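Local atomic coordinates of N-acetylneuraminate lyase (PDB entry 5ZKA), a protein that belongs to the dihydrodipicolinate synthetase family and folds as an eight-stranded parallel TIM barrel ringed by helices, with further helices at its C-terminal end. Residues A[97-102]-A[137-142]; A[209-214]-A[236-241]; A[44-49]-A[270-275]; A[79-84]-A[88-93]; A[160-165]-A[192-197]. All coordinates share one frame; numbering follows the deposited sequence.

All five contacts belong to one TIM barrel. Interaction 4 lies deepest, its centre about 12 Å from the centre of the chain, and alone presses a helix onto a barrel strand. The others join helix to helix: interactions 1, 2 and 5 pair successive helices of the outer ring, their centres about 20 Å from that point, while interaction 3 brings together helix 37-49 and helix 264-274, far apart in sequence. Interaction 2 is largely buried though far out; the rest are partly buried. Four contacts are apolar across their segments; only interaction 3 adds a cross-segment hydrogen bond. Interactions 3 and 4 meet through Arg-45 and Glu-83, whereas 1 and 3 sit on opposite sides of the chain's centre.

Interaction 1. Residues A[97-102]-A[137-142]; sequences INLNEA and ETIVRE
Leu-99 reaches across to Ile-139 with one methyl of its fork, bringing CD1 within 3.8 Å of Ile-139 CG1. The two side chains approach at a slant. With CG of Leu-99 swung anti to the backbone N (chi1 -178°), the fork extends toward 137-142, although the root of the side chain does not aim at its partner. Ile-139 is also redirected at its end: chi1 of -58° sets CG1 beside the backbone N, and CD1 comes to lie 3.8 Å from Ala-102 CB, which points toward 137-142. Ala-102 and Ile-139 also mark the closest backbone approach, CA to CA 6.9 Å. These are two consecutive outer helices of the TIM barrel, 99-112 and 129-143, joined through strand 117-120, and Ile-139 wedges inward against Leu-117 and Ala-119 of that strand. The second prong of Leu-99 meets Thr-138 more distantly, CD2 to CG2 4.3 Å; that threonine turns its methyl to the leucine while OG1 bonds back to Asp-134 O. At the start of helix 99-112, Asn-98 is the N-cap, its OD1 accepting from Glu-101 N at 3.0 Å, with the donor well above the carbonyl plane.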
# COMPACT_ATOMS: atom_id res chain seq x y z
N ILE A 97 4.32 -27.49 -4.50
CA ILE A 97 3.03 -28.16 -4.34
C ILE A 97 3.24 -29.54 -3.74
O ILE A 97 2.35 -30.08 -3.08
CB ILE A 97 2.26 -28.26 -5.67
CG1 ILE A 97 2.14 -26.89 -6.36
CG2 ILE A 97 0.84 -28.86 -5.46
CD1 ILE A 97 1.67 -27.00 -7.81
N ASN A 98 4.42 -30.11 -3.95
CA ASN A 98 4.77 -31.45 -3.49
C ASN A 98 5.51 -31.33 -2.16
O ASN A 98 6.68 -30.94 -2.13
CB ASN A 98 5.63 -32.14 -4.55
CG ASN A 98 6.10 -33.52 -4.15
OD1 ASN A 98 6.00 -33.92 -2.99
ND2 ASN A 98 6.65 -34.26 -5.11
N LEU A 99 4.82 -31.68 -1.07
CA LEU A 99 5.43 -31.55 0.25
C LEU A 99 6.64 -32.48 0.40
O LEU A 99 7.64 -32.10 1.03
CB LEU A 99 4.40 -31.84 1.34
CG LEU A 99 4.83 -31.73 2.81
CD1 LEU A 99 5.58 -30.43 3.10
CD2 LEU A 99 3.60 -31.86 3.74
N ASN A 100 6.56 -33.69 -0.16
CA ASN A 100 7.71 -34.60 -0.13
C ASN A 100 8.94 -33.98 -0.79
O ASN A 100 10.08 -34.19 -0.34
CB ASN A 100 7.35 -35.92 -0.81
CG ASN A 100 6.48 -36.83 0.07
OD1 ASN A 100 5.94 -36.41 1.09
ND2 ASN A 100 6.34 -38.08 -0.34
N GLU A 101 8.74 -33.23 -1.88
CA GLU A 101 9.86 -32.53 -2.51
C GLU A 101 10.39 -31.43 -1.60
O GLU A 101 11.61 -31.24 -1.49
CB GLU A 101 9.45 -31.94 -3.86
CG GLU A 101 10.61 -31.26 -4.61
CD GLU A 101 10.16 -30.40 -5.78
OE1 GLU A 101 8.97 -30.03 -5.83
OE2 GLU A 101 11.02 -30.09 -6.64
N ALA A 102 9.48 -30.70 -0.95
CA ALA A 102 9.88 -29.59 -0.08
C ALA A 102 10.75 -30.08 1.07
O ALA A 102 11.75 -29.45 1.42
CB ALA A 102 8.63 -28.87 0.44
N GLU A 137 4.83 -26.64 9.33
CA GLU A 137 5.37 -27.30 10.51
C GLU A 137 6.12 -28.56 10.14
O GLU A 137 7.10 -28.91 10.81
CB GLU A 137 4.23 -27.62 11.49
CG GLU A 137 3.41 -26.39 11.85
CD GLU A 137 3.25 -26.20 13.34
OE1 GLU A 137 2.25 -26.70 13.90
OE2 GLU A 137 4.12 -25.54 13.94
N THR A 138 5.69 -29.25 9.08
CA THR A 138 6.36 -30.47 8.66
C THR A 138 7.75 -30.17 8.12
O THR A 138 8.72 -30.87 8.44
CB THR A 138 5.52 -31.21 7.62
OG1 THR A 138 4.28 -31.65 8.21
CG2 THR A 138 6.27 -32.40 7.05
N ILE A 139 7.88 -29.14 7.28
CA ILE A 139 9.21 -28.80 6.77
C ILE A 139 10.14 -28.45 7.92
O ILE A 139 11.30 -28.87 7.95
CB ILE A 139 9.12 -27.67 5.73
CG1 ILE A 139 8.19 -28.07 4.58
CG2 ILE A 139 10.52 -27.33 5.22
CD1 ILE A 139 7.81 -26.91 3.65
N VAL A 140 9.65 -27.66 8.88
CA VAL A 140 10.48 -27.27 10.02
C VAL A 140 10.87 -28.50 10.84
O VAL A 140 12.06 -28.73 11.12
CB VAL A 140 9.75 -26.23 10.88
CG1 VAL A 140 10.48 -26.00 12.19
CG2 VAL A 140 9.58 -24.93 10.11
N ARG A 141 9.88 -29.32 11.19
CA ARG A 141 10.12 -30.52 11.98
C ARG A 141 11.14 -31.45 11.31
O ARG A 141 12.05 -31.97 11.96
CB ARG A 141 8.80 -31.25 12.19
CG ARG A 141 8.89 -32.50 13.00
CD ARG A 141 7.50 -33.02 13.33
NE ARG A 141 6.79 -33.51 12.16
CZ ARG A 141 5.71 -32.93 11.64
NH1 ARG A 141 5.21 -31.83 12.19
NH2 ARG A 141 5.12 -33.45 10.57
N GLU A 142 10.99 -31.67 10.01
CA GLU A 142 11.82 -32.66 9.33
C GLU A 142 13.23 -32.15 9.02
O GLU A 142 14.13 -32.97 8.82
CB GLU A 142 11.13 -33.11 8.04
CG GLU A 142 9.83 -33.88 8.27
CD GLU A 142 10.08 -35.28 8.84
OE1 GLU A 142 10.95 -36.00 8.31
OE2 GLU A 142 9.39 -35.65 9.82

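Interaction 2. Residues A[209-214]-A[236-241]; sequences PATVLG and LAKNSK
The methyl of Thr-211 is the busiest atom here: its CG2 sits 3.7 Å from Ala-237 CB and equally 3.7 Å from Lys-238 CG. Rotation about the first torsion (chi1 -59°) sorts the two branches of the threonine. CG2 goes anti to the backbone N and projects at the opposing segment, while OG1 is laid beside the backbone and bonds to Leu-207 O one helical turn earlier. Lys-238 crosses the threonine at about a right angle and touches it with CG, which its first torsion sets beside the backbone N. Farther out the lysine chain bends, and the residue as a whole is exposed. Ala-237 points toward the other segment, and Val-212 CG1 also lies near its methyl, 4.3 Å from Ala-237 CB. Helices 207-212 and 223-237, neighbours in the ring round the TIM barrel, both come to an end in this region. Leu-236 O, in the last turn of helix 223-237, accepts from Asn-239 N and Lys-241 N, which arrive from opposite faces of its plane. Val-212 also packs on Ile-242 and on an apolar side chain of the other subunit. Across the two segments the contact is wholly apolar: with the threonine hydroxyl spent on its own helix, what joins these helix ends is close methyl and methylene packing without directional bonds.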
# COMPACT_ATOMS: atom_id res chain seq x y z
N PRO A 209 7.62 2.98 1.52
CA PRO A 209 6.50 2.90 2.48
C PRO A 209 6.59 1.69 3.40
O PRO A 209 6.20 1.77 4.57
CB PRO A 209 5.26 2.85 1.58
CG PRO A 209 5.76 2.51 0.20
CD PRO A 209 7.15 3.08 0.13
N ALA A 210 7.11 0.57 2.91
CA ALA A 210 7.31 -0.59 3.77
C ALA A 210 8.36 -0.33 4.84
O ALA A 210 8.20 -0.75 5.99
CB ALA A 210 7.72 -1.80 2.92
N THR A 211 9.45 0.36 4.48
CA THR A 211 10.50 0.62 5.46
C THR A 211 9.99 1.40 6.66
O THR A 211 10.35 1.11 7.81
CB THR A 211 11.67 1.35 4.79
OG1 THR A 211 12.16 0.53 3.72
CG2 THR A 211 12.80 1.56 5.79
N VAL A 212 9.13 2.40 6.44
CA VAL A 212 8.69 3.19 7.59
C VAL A 212 7.62 2.48 8.42
O VAL A 212 7.32 2.94 9.53
CB VAL A 212 8.18 4.58 7.15
CG1 VAL A 212 9.28 5.32 6.34
CG2 VAL A 212 6.87 4.49 6.36
N LEU A 213 7.05 1.38 7.93
CA LEU A 213 6.24 0.48 8.75
C LEU A 213 7.09 -0.56 9.47
O LEU A 213 6.53 -1.49 10.07
CB LEU A 213 5.19 -0.23 7.89
CG LEU A 213 4.04 0.66 7.39
CD1 LEU A 213 3.06 -0.16 6.57
CD2 LEU A 213 3.31 1.31 8.57
N GLY A 214 8.42 -0.45 9.42
CA GLY A 214 9.28 -1.24 10.26
C GLY A 214 9.68 -2.61 9.74
O GLY A 214 10.09 -3.46 10.54
N LEU A 236 18.28 5.34 4.37
CA LEU A 236 17.87 6.73 4.56
C LEU A 236 16.53 6.82 5.28
O LEU A 236 16.34 7.70 6.12
CB LEU A 236 17.79 7.45 3.22
CG LEU A 236 19.11 7.68 2.49
CD1 LEU A 236 18.82 7.93 1.02
CD2 LEU A 236 19.85 8.85 3.10
N ALA A 237 15.60 5.92 4.97
CA ALA A 237 14.28 5.99 5.58
C ALA A 237 14.31 5.63 7.06
O ALA A 237 13.48 6.12 7.83
CB ALA A 237 13.28 5.09 4.83
N LYS A 238 15.24 4.77 7.48
CA LYS A 238 15.41 4.44 8.89
C LYS A 238 16.21 5.49 9.66
O LYS A 238 16.39 5.33 10.88
CB LYS A 238 16.12 3.08 9.05
CG LYS A 238 15.43 1.90 8.39
CD LYS A 238 16.46 0.84 7.98
CE LYS A 238 17.06 0.13 9.16
NZ LYS A 238 16.03 -0.00 10.22
N ASN A 239 16.71 6.54 9.01
CA ASN A 239 17.67 7.43 9.66
C ASN A 239 17.36 8.89 9.36
O ASN A 239 18.27 9.71 9.16
CB ASN A 239 19.10 7.10 9.25
CG ASN A 239 19.59 5.80 9.86
OD1 ASN A 239 19.99 5.76 11.02
ND2 ASN A 239 19.58 4.72 9.06
N SER A 240 16.07 9.24 9.33
CA SER A 240 15.59 10.63 9.33
C SER A 240 15.99 11.38 8.06
O SER A 240 16.30 12.57 8.10
CB SER A 240 16.07 11.38 10.57
OG SER A 240 15.84 10.61 11.75
N LYS A 241 15.96 10.68 6.93
CA LYS A 241 16.23 11.28 5.63
C LYS A 241 15.15 10.84 4.64
O LYS A 241 15.41 10.26 3.58
CB LYS A 241 17.64 10.92 5.17
CG LYS A 241 18.72 11.64 6.00
CD LYS A 241 20.11 11.07 5.78
CE LYS A 241 20.91 11.91 4.80
NZ LYS A 241 22.29 11.38 4.60

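Interaction 3. Residues A[44-49]-A[270-275]; sequences IRYNID and EILKLE
Tyr-46 reaches across to two residues of 270-275, meeting Leu-272 at ring atoms CD2 and CE2 and Glu-275 with its hydroxyl. The hydroxyl gives a short hydrogen bond, OH to Glu-275 OE1 2.6 Å. OE1 lies at the ring edge, near its plane, and the bond enters on the anti side of the carboxylate, 32° out of its plane; ring and carboxylate planes are turned 66° apart. Glu-275 folds at chi2 (-80°), which keeps its chain near the phenol, and CG stands 3.3 Å from the tyrosine OH. Its other oxygen, OE2, bonds to His-301 NE2, so the carboxylate is gripped from two partners. The packed part is the buried Leu-272, which places CD2 obliquely to the ring, 3.7 Å from Tyr-46 CD2 and 3.8 Å from CE2. The more open part is Glu-275, partly exposed at the margin of the contact, where a polar bond takes over from apolar packing. Within helix 37-49, NE and NH2 of Arg-45 grip the Asp-49 carboxylate side-on, with Arg-45 NE to Asp-49 OD2 at 2.9 Å, while its NH1 pairs with Glu-83 of helix 70-84. Helix 37-49 belongs to the ring of the TIM barrel, and 264-274 to the additional C-terminal helices beyond the barrel. Leu-272 also rests on Ile-225 of helix 223-237, Ile-271 and Leu-274 touch His-301 of helix 291-304, and Ile-44 packs on Ala-80 of helix 70-84.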
# COMPACT_ATOMS: atom_id res chain seq x y z
N ILE A 44 26.16 -14.29 -8.92
CA ILE A 44 26.40 -14.26 -7.48
C ILE A 44 27.49 -13.25 -7.14
O ILE A 44 27.34 -12.42 -6.23
CB ILE A 44 26.77 -15.67 -6.97
CG1 ILE A 44 25.56 -16.60 -7.07
CG2 ILE A 44 27.28 -15.60 -5.55
CD1 ILE A 44 25.91 -18.08 -7.02
N ARG A 45 28.63 -13.31 -7.85
CA ARG A 45 29.72 -12.38 -7.58
C ARG A 45 29.27 -10.93 -7.79
O ARG A 45 29.62 -10.05 -6.99
CB ARG A 45 30.93 -12.70 -8.47
CG ARG A 45 31.65 -13.98 -8.08
CD ARG A 45 32.91 -13.73 -7.22
NE ARG A 45 32.61 -13.02 -5.97
CZ ARG A 45 32.16 -13.61 -4.86
NH1 ARG A 45 31.94 -14.92 -4.83
NH2 ARG A 45 31.92 -12.88 -3.77
N TYR A 46 28.49 -10.66 -8.84
CA TYR A 46 28.00 -9.30 -9.07
C TYR A 46 27.15 -8.82 -7.90
O TYR A 46 27.31 -7.69 -7.42
CB TYR A 46 27.21 -9.25 -10.38
CG TYR A 46 26.85 -7.85 -10.83
CD1 TYR A 46 27.80 -7.04 -11.45
CD2 TYR A 46 25.57 -7.36 -10.67
CE1 TYR A 46 27.46 -5.76 -11.88
CE2 TYR A 46 25.23 -6.10 -11.09
CZ TYR A 46 26.18 -5.30 -11.69
OH TYR A 46 25.83 -4.03 -12.12
N ASN A 47 26.23 -9.67 -7.41
CA ASN A 47 25.37 -9.27 -6.30
C ASN A 47 26.18 -8.97 -5.04
O ASN A 47 25.94 -7.97 -4.36
CB ASN A 47 24.34 -10.36 -6.02
CG ASN A 47 23.11 -10.20 -6.87
OD1 ASN A 47 22.29 -9.33 -6.61
ND2 ASN A 47 22.99 -11.03 -7.90
N ILE A 48 27.13 -9.84 -4.70
CA ILE A 48 27.87 -9.66 -3.46
C ILE A 48 28.86 -8.50 -3.59
O ILE A 48 28.96 -7.65 -2.69
CB ILE A 48 28.59 -10.97 -3.07
CG1 ILE A 48 27.57 -12.08 -2.81
CG2 ILE A 48 29.49 -10.74 -1.86
CD1 ILE A 48 28.24 -13.47 -2.72
N ASP A 49 29.61 -8.47 -4.69
CA ASP A 49 30.73 -7.54 -4.80
C ASP A 49 30.33 -6.16 -5.30
O ASP A 49 30.98 -5.17 -4.93
CB ASP A 49 31.81 -8.10 -5.74
CG ASP A 49 32.37 -9.44 -5.28
OD1 ASP A 49 32.23 -9.80 -4.09
OD2 ASP A 49 32.98 -10.14 -6.12
N GLU A 270 19.10 -8.92 -19.40
CA GLU A 270 19.76 -8.14 -20.44
C GLU A 270 20.64 -7.05 -19.84
O GLU A 270 21.74 -6.79 -20.34
CB GLU A 270 18.73 -7.53 -21.39
CG GLU A 270 19.33 -6.76 -22.58
CD GLU A 270 20.09 -7.66 -23.56
OE1 GLU A 270 19.98 -8.90 -23.48
OE2 GLU A 270 20.79 -7.10 -24.43
N ILE A 271 20.18 -6.39 -18.78
CA ILE A 271 21.00 -5.35 -18.14
C ILE A 271 22.23 -5.97 -17.49
O ILE A 271 23.32 -5.38 -17.50
CB ILE A 271 20.14 -4.56 -17.14
CG1 ILE A 271 19.09 -3.75 -17.90
CG2 ILE A 271 21.02 -3.64 -16.29
CD1 ILE A 271 18.14 -2.95 -17.02
N LEU A 272 22.08 -7.16 -16.89
CA LEU A 272 23.25 -7.84 -16.35
C LEU A 272 24.27 -8.08 -17.46
O LEU A 272 25.47 -7.90 -17.24
CB LEU A 272 22.83 -9.16 -15.69
CG LEU A 272 22.23 -9.02 -14.27
CD1 LEU A 272 21.53 -10.31 -13.81
CD2 LEU A 272 23.32 -8.63 -13.27
N LYS A 273 23.81 -8.47 -18.65
CA LYS A 273 24.76 -8.67 -19.74
C LYS A 273 25.44 -7.36 -20.13
O LYS A 273 26.65 -7.34 -20.37
CB LYS A 273 24.07 -9.30 -20.95
CG LYS A 273 23.45 -10.66 -20.66
CD LYS A 273 22.92 -11.34 -21.91
CE LYS A 273 21.98 -12.49 -21.54
NZ LYS A 273 21.27 -13.01 -22.74
N LEU A 274 24.69 -6.26 -20.15
CA LEU A 274 25.30 -4.95 -20.39
C LEU A 274 26.30 -4.58 -19.29
O LEU A 274 27.19 -3.76 -19.53
CB LEU A 274 24.23 -3.86 -20.50
CG LEU A 274 23.31 -3.90 -21.73
CD1 LEU A 274 22.12 -2.97 -21.52
CD2 LEU A 274 24.07 -3.51 -22.99
N GLU A 275 26.17 -5.15 -18.10
CA GLU A 275 27.13 -4.96 -17.03
C GLU A 275 28.23 -6.00 -17.04
O GLU A 275 29.02 -6.07 -16.08
CB GLU A 275 26.43 -4.95 -15.67
CG GLU A 275 25.64 -3.68 -15.43
CD GLU A 275 26.52 -2.53 -14.99
OE1 GLU A 275 27.18 -2.66 -13.93
OE2 GLU A 275 26.58 -1.51 -15.71

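Interaction 4. Residues A[79-84]-A[88-93]; sequences IAIDEA and VNLIAQ
Leu-90 pushes its forked end between Ile-81 and Ala-84, filling the shallow hollow that residues one turn apart leave on the inner face of their helix. This is the return half of a beta-alpha-beta unit of the TIM barrel: strand 55-58, helix 70-84, then strand 89-93 running parallel to the first. The leucine is the bump. Its CG lies anti to the carbonyl carbon (chi1 -64°), and the two methyls divide the hollow between them, CD1 taking the Ile-81 side and CD2 the Ala-84 side. Ile-81 forms one wall, with its CG1 3.7 Å from Leu-90 CD1 and its CB 4.0 Å from the same methyl. The isoleucine is turned with CG1 anti to the backbone N (chi1 -166°), and its chain passes the leucine obliquely. Ala-84, with only a methyl, is the low point of the hollow, and Leu-90 CD2 lies 4.2 Å from its CB. Around the leucine, Leu-56 of the neighbouring strand touches Leu-90, and Tyr-114 packs on Ala-80 and Ile-81. Strand alternation sends Ile-91 the other way, onto Tyr-22 and Tyr-57. Two residues before the leucine, where the chain has just turned back from the helix, Val-88 adds a second and smaller bump, its CG2 resting 4.4 Å from the CB of Ala-84.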
# COMPACT_ATOMS: atom_id res chain seq x y z
N ILE A 79 25.84 -24.62 -6.07
CA ILE A 79 26.71 -23.59 -6.60
C ILE A 79 26.61 -22.32 -5.76
O ILE A 79 27.63 -21.71 -5.40
CB ILE A 79 26.36 -23.32 -8.08
CG1 ILE A 79 26.67 -24.57 -8.91
CG2 ILE A 79 27.13 -22.10 -8.62
CD1 ILE A 79 25.90 -24.62 -10.22
N ALA A 80 25.39 -21.92 -5.40
CA ALA A 80 25.20 -20.65 -4.71
C ALA A 80 25.99 -20.61 -3.40
O ALA A 80 26.72 -19.64 -3.14
CB ALA A 80 23.71 -20.39 -4.45
N ILE A 81 25.88 -21.65 -2.57
CA ILE A 81 26.59 -21.61 -1.30
C ILE A 81 28.09 -21.86 -1.49
O ILE A 81 28.91 -21.37 -0.69
CB ILE A 81 25.96 -22.60 -0.30
CG1 ILE A 81 26.46 -22.31 1.12
CG2 ILE A 81 26.22 -24.04 -0.69
CD1 ILE A 81 25.64 -22.97 2.20
N ASP A 82 28.48 -22.59 -2.53
CA ASP A 82 29.90 -22.75 -2.79
C ASP A 82 30.53 -21.43 -3.21
O ASP A 82 31.64 -21.10 -2.79
CB ASP A 82 30.13 -23.81 -3.87
CG ASP A 82 31.59 -24.00 -4.20
OD1 ASP A 82 32.32 -24.56 -3.35
OD2 ASP A 82 32.01 -23.57 -5.30
N GLU A 83 29.81 -20.65 -4.02
CA GLU A 83 30.35 -19.37 -4.48
C GLU A 83 30.24 -18.29 -3.42
O GLU A 83 31.18 -17.50 -3.24
CB GLU A 83 29.63 -18.94 -5.76
CG GLU A 83 30.24 -17.70 -6.40
CD GLU A 83 31.66 -17.93 -6.88
OE1 GLU A 83 31.97 -19.05 -7.34
OE2 GLU A 83 32.46 -16.98 -6.81
N ALA A 84 29.11 -18.23 -2.71
CA ALA A 84 28.88 -17.15 -1.75
C ALA A 84 29.62 -17.38 -0.44
O ALA A 84 30.01 -16.41 0.22
CB ALA A 84 27.38 -16.99 -1.48
N VAL A 88 27.62 -13.38 2.77
CA VAL A 88 26.31 -12.76 2.90
C VAL A 88 25.35 -13.78 3.51
O VAL A 88 25.65 -14.97 3.59
CB VAL A 88 25.77 -12.26 1.54
CG1 VAL A 88 26.68 -11.17 0.96
CG2 VAL A 88 25.67 -13.43 0.56
N ASN A 89 24.20 -13.28 3.95
CA ASN A 89 23.15 -14.19 4.40
C ASN A 89 22.61 -14.98 3.21
O ASN A 89 22.55 -14.49 2.08
CB ASN A 89 21.99 -13.43 5.04
CG ASN A 89 22.34 -12.85 6.40
OD1 ASN A 89 22.72 -13.57 7.31
ND2 ASN A 89 22.21 -11.53 6.52
N LEU A 90 22.18 -16.22 3.48
CA LEU A 90 21.56 -17.05 2.46
C LEU A 90 20.25 -17.61 2.99
O LEU A 90 20.22 -18.16 4.10
CB LEU A 90 22.47 -18.20 2.06
CG LEU A 90 23.79 -17.86 1.38
CD1 LEU A 90 24.56 -19.14 1.17
CD2 LEU A 90 23.53 -17.19 0.06
N ILE A 91 19.19 -17.49 2.19
CA ILE A 91 17.91 -18.15 2.44
C ILE A 91 17.63 -19.08 1.27
O ILE A 91 17.79 -18.68 0.11
CB ILE A 91 16.76 -17.14 2.61
CG1 ILE A 91 17.01 -16.19 3.79
CG2 ILE A 91 15.39 -17.88 2.78
CD1 ILE A 91 16.08 -14.95 3.76
N ALA A 92 17.21 -20.31 1.56
CA ALA A 92 16.90 -21.28 0.53
C ALA A 92 15.39 -21.48 0.48
O ALA A 92 14.79 -21.96 1.45
CB ALA A 92 17.61 -22.61 0.79
N GLN A 93 14.77 -21.10 -0.65
CA GLN A 93 13.35 -21.34 -0.86
C GLN A 93 13.15 -22.77 -1.35
O GLN A 93 13.64 -23.13 -2.42
CB GLN A 93 12.80 -20.33 -1.87
CG GLN A 93 11.28 -20.12 -1.81
CD GLN A 93 10.51 -21.27 -2.39
OE1 GLN A 93 9.49 -21.69 -1.84
NE2 GLN A 93 10.99 -21.80 -3.50

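Interaction 5. Residues A[160-165]-A[192-197]; sequences MSLSQF and KAFPDK
The first turn of helix 162-169 faces the point where helix 184-193 gives out, with CA atoms of Leu-162 and Ala-193 8.4 Å apart, and Phe-194 there leaves helical angles to start a type I beta turn that ends at Lys-197. The ring of Phe-194 fits against this first turn. Its CE2 stands 3.9 Å from Leu-162 CD1 and 3.9 Å from Phe-165 CB, both approaching obliquely, while Leu-162 O lies at the ring edge, in plane. Leu-162 and Phe-194 lie alongside, their side chains pointing opposite ways; with CG of the leucine anti to the backbone N (chi1 -179°), CD1 also comes within 4.2 Å of Ala-193 CB. That alanine methyl lies over the centre of one face of the Phe-194 ring. The two helices are neighbours in the ring round the TIM barrel, joined through strand 174-176 and the modified Lys-178. Of the Phe-165 side chain it is CB that meets Phe-194; its own ring leads away, with Met-160 CG over one face. Phe-194 also meets the ring of Phe-169 at about 60°. At the helix start, Ser-161 holds the N-cap position, and its N donates to Gln-164 OE1 in a nearly straight bond of 2.9 Å.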
# COMPACT_ATOMS: atom_id res chain seq x y z
N MET A 160 -3.72 -14.72 3.46
CA MET A 160 -3.54 -15.15 4.84
C MET A 160 -3.98 -14.04 5.79
O MET A 160 -3.57 -12.88 5.63
CB MET A 160 -2.08 -15.51 5.10
CG MET A 160 -1.82 -16.19 6.42
SD MET A 160 -0.72 -17.61 6.20
CE MET A 160 -1.70 -18.61 5.10
N SER A 161 -4.80 -14.40 6.77
CA SER A 161 -5.33 -13.48 7.76
C SER A 161 -4.33 -13.23 8.89
O SER A 161 -3.36 -13.97 9.07
CB SER A 161 -6.63 -14.02 8.35
OG SER A 161 -6.38 -14.79 9.51
N LEU A 162 -4.60 -12.18 9.66
CA LEU A 162 -3.73 -11.85 10.79
C LEU A 162 -3.71 -12.96 11.83
O LEU A 162 -2.64 -13.32 12.34
CB LEU A 162 -4.16 -10.52 11.41
CG LEU A 162 -3.36 -9.98 12.59
CD1 LEU A 162 -1.90 -9.71 12.21
CD2 LEU A 162 -4.04 -8.71 13.10
N SER A 163 -4.87 -13.54 12.14
CA SER A 163 -4.89 -14.65 13.11
C SER A 163 -4.22 -15.89 12.56
O SER A 163 -3.67 -16.70 13.32
CB SER A 163 -6.33 -14.97 13.50
OG SER A 163 -7.10 -15.30 12.36
N GLN A 164 -4.26 -16.08 11.24
CA GLN A 164 -3.56 -17.21 10.64
C GLN A 164 -2.04 -17.04 10.74
O GLN A 164 -1.32 -17.99 11.07
CB GLN A 164 -4.02 -17.38 9.20
CG GLN A 164 -5.49 -17.84 9.13
CD GLN A 164 -6.03 -17.91 7.71
OE1 GLN A 164 -5.53 -17.25 6.80
NE2 GLN A 164 -7.04 -18.75 7.52
N PHE A 165 -1.53 -15.82 10.49
CA PHE A 165 -0.11 -15.58 10.74
C PHE A 165 0.24 -15.87 12.19
O PHE A 165 1.29 -16.46 12.48
CB PHE A 165 0.27 -14.13 10.40
CG PHE A 165 0.58 -13.90 8.95
CD1 PHE A 165 1.69 -14.49 8.35
CD2 PHE A 165 -0.24 -13.08 8.18
CE1 PHE A 165 1.97 -14.27 7.00
CE2 PHE A 165 0.04 -12.85 6.84
CZ PHE A 165 1.15 -13.45 6.25
N LYS A 192 2.89 -4.91 14.14
CA LYS A 192 2.54 -4.64 15.53
C LYS A 192 2.32 -5.92 16.32
O LYS A 192 2.72 -6.01 17.48
CB LYS A 192 1.29 -3.76 15.62
CG LYS A 192 1.04 -3.26 17.05
CD LYS A 192 -0.41 -3.31 17.44
CE LYS A 192 -0.57 -3.36 18.95
NZ LYS A 192 0.35 -2.42 19.66
N ALA A 193 1.68 -6.92 15.71
CA ALA A 193 1.32 -8.12 16.44
C ALA A 193 2.52 -9.03 16.72
O ALA A 193 2.48 -9.81 17.68
CB ALA A 193 0.27 -8.91 15.67
N PHE A 194 3.56 -8.97 15.90
CA PHE A 194 4.69 -9.89 15.98
C PHE A 194 6.00 -9.09 15.95
O PHE A 194 6.76 -9.17 14.98
CB PHE A 194 4.63 -10.91 14.84
CG PHE A 194 3.25 -11.50 14.65
CD1 PHE A 194 2.72 -12.37 15.60
CD2 PHE A 194 2.49 -11.18 13.54
CE1 PHE A 194 1.45 -12.91 15.44
CE2 PHE A 194 1.22 -11.71 13.37
CZ PHE A 194 0.70 -12.57 14.32
N PRO A 195 6.28 -8.31 17.00
CA PRO A 195 7.51 -7.50 16.99
C PRO A 195 8.77 -8.33 17.06
O PRO A 195 9.85 -7.79 16.79
CB PRO A 195 7.36 -6.62 18.24
CG PRO A 195 6.46 -7.41 19.14
CD PRO A 195 5.50 -8.12 18.23
N ASP A 196 8.68 -9.62 17.39
CA ASP A 196 9.87 -10.47 17.49
C ASP A 196 10.20 -11.19 16.19
O ASP A 196 11.21 -11.90 16.14
CB ASP A 196 9.69 -11.51 18.60
CG ASP A 196 8.46 -12.38 18.39
OD1 ASP A 196 7.46 -11.88 17.84
OD2 ASP A 196 8.49 -13.58 18.79
N LYS A 197 9.38 -11.05 15.15
CA LYS A 197 9.58 -11.78 13.91
C LYS A 197 10.15 -10.86 12.83
O LYS A 197 10.03 -9.63 12.90
CB LYS A 197 8.26 -12.41 13.43
CG LYS A 197 7.61 -13.34 14.44
CD LYS A 197 8.30 -14.70 14.54
CE LYS A 197 7.70 -15.54 15.67
NZ LYS A 197 8.23 -16.94 15.71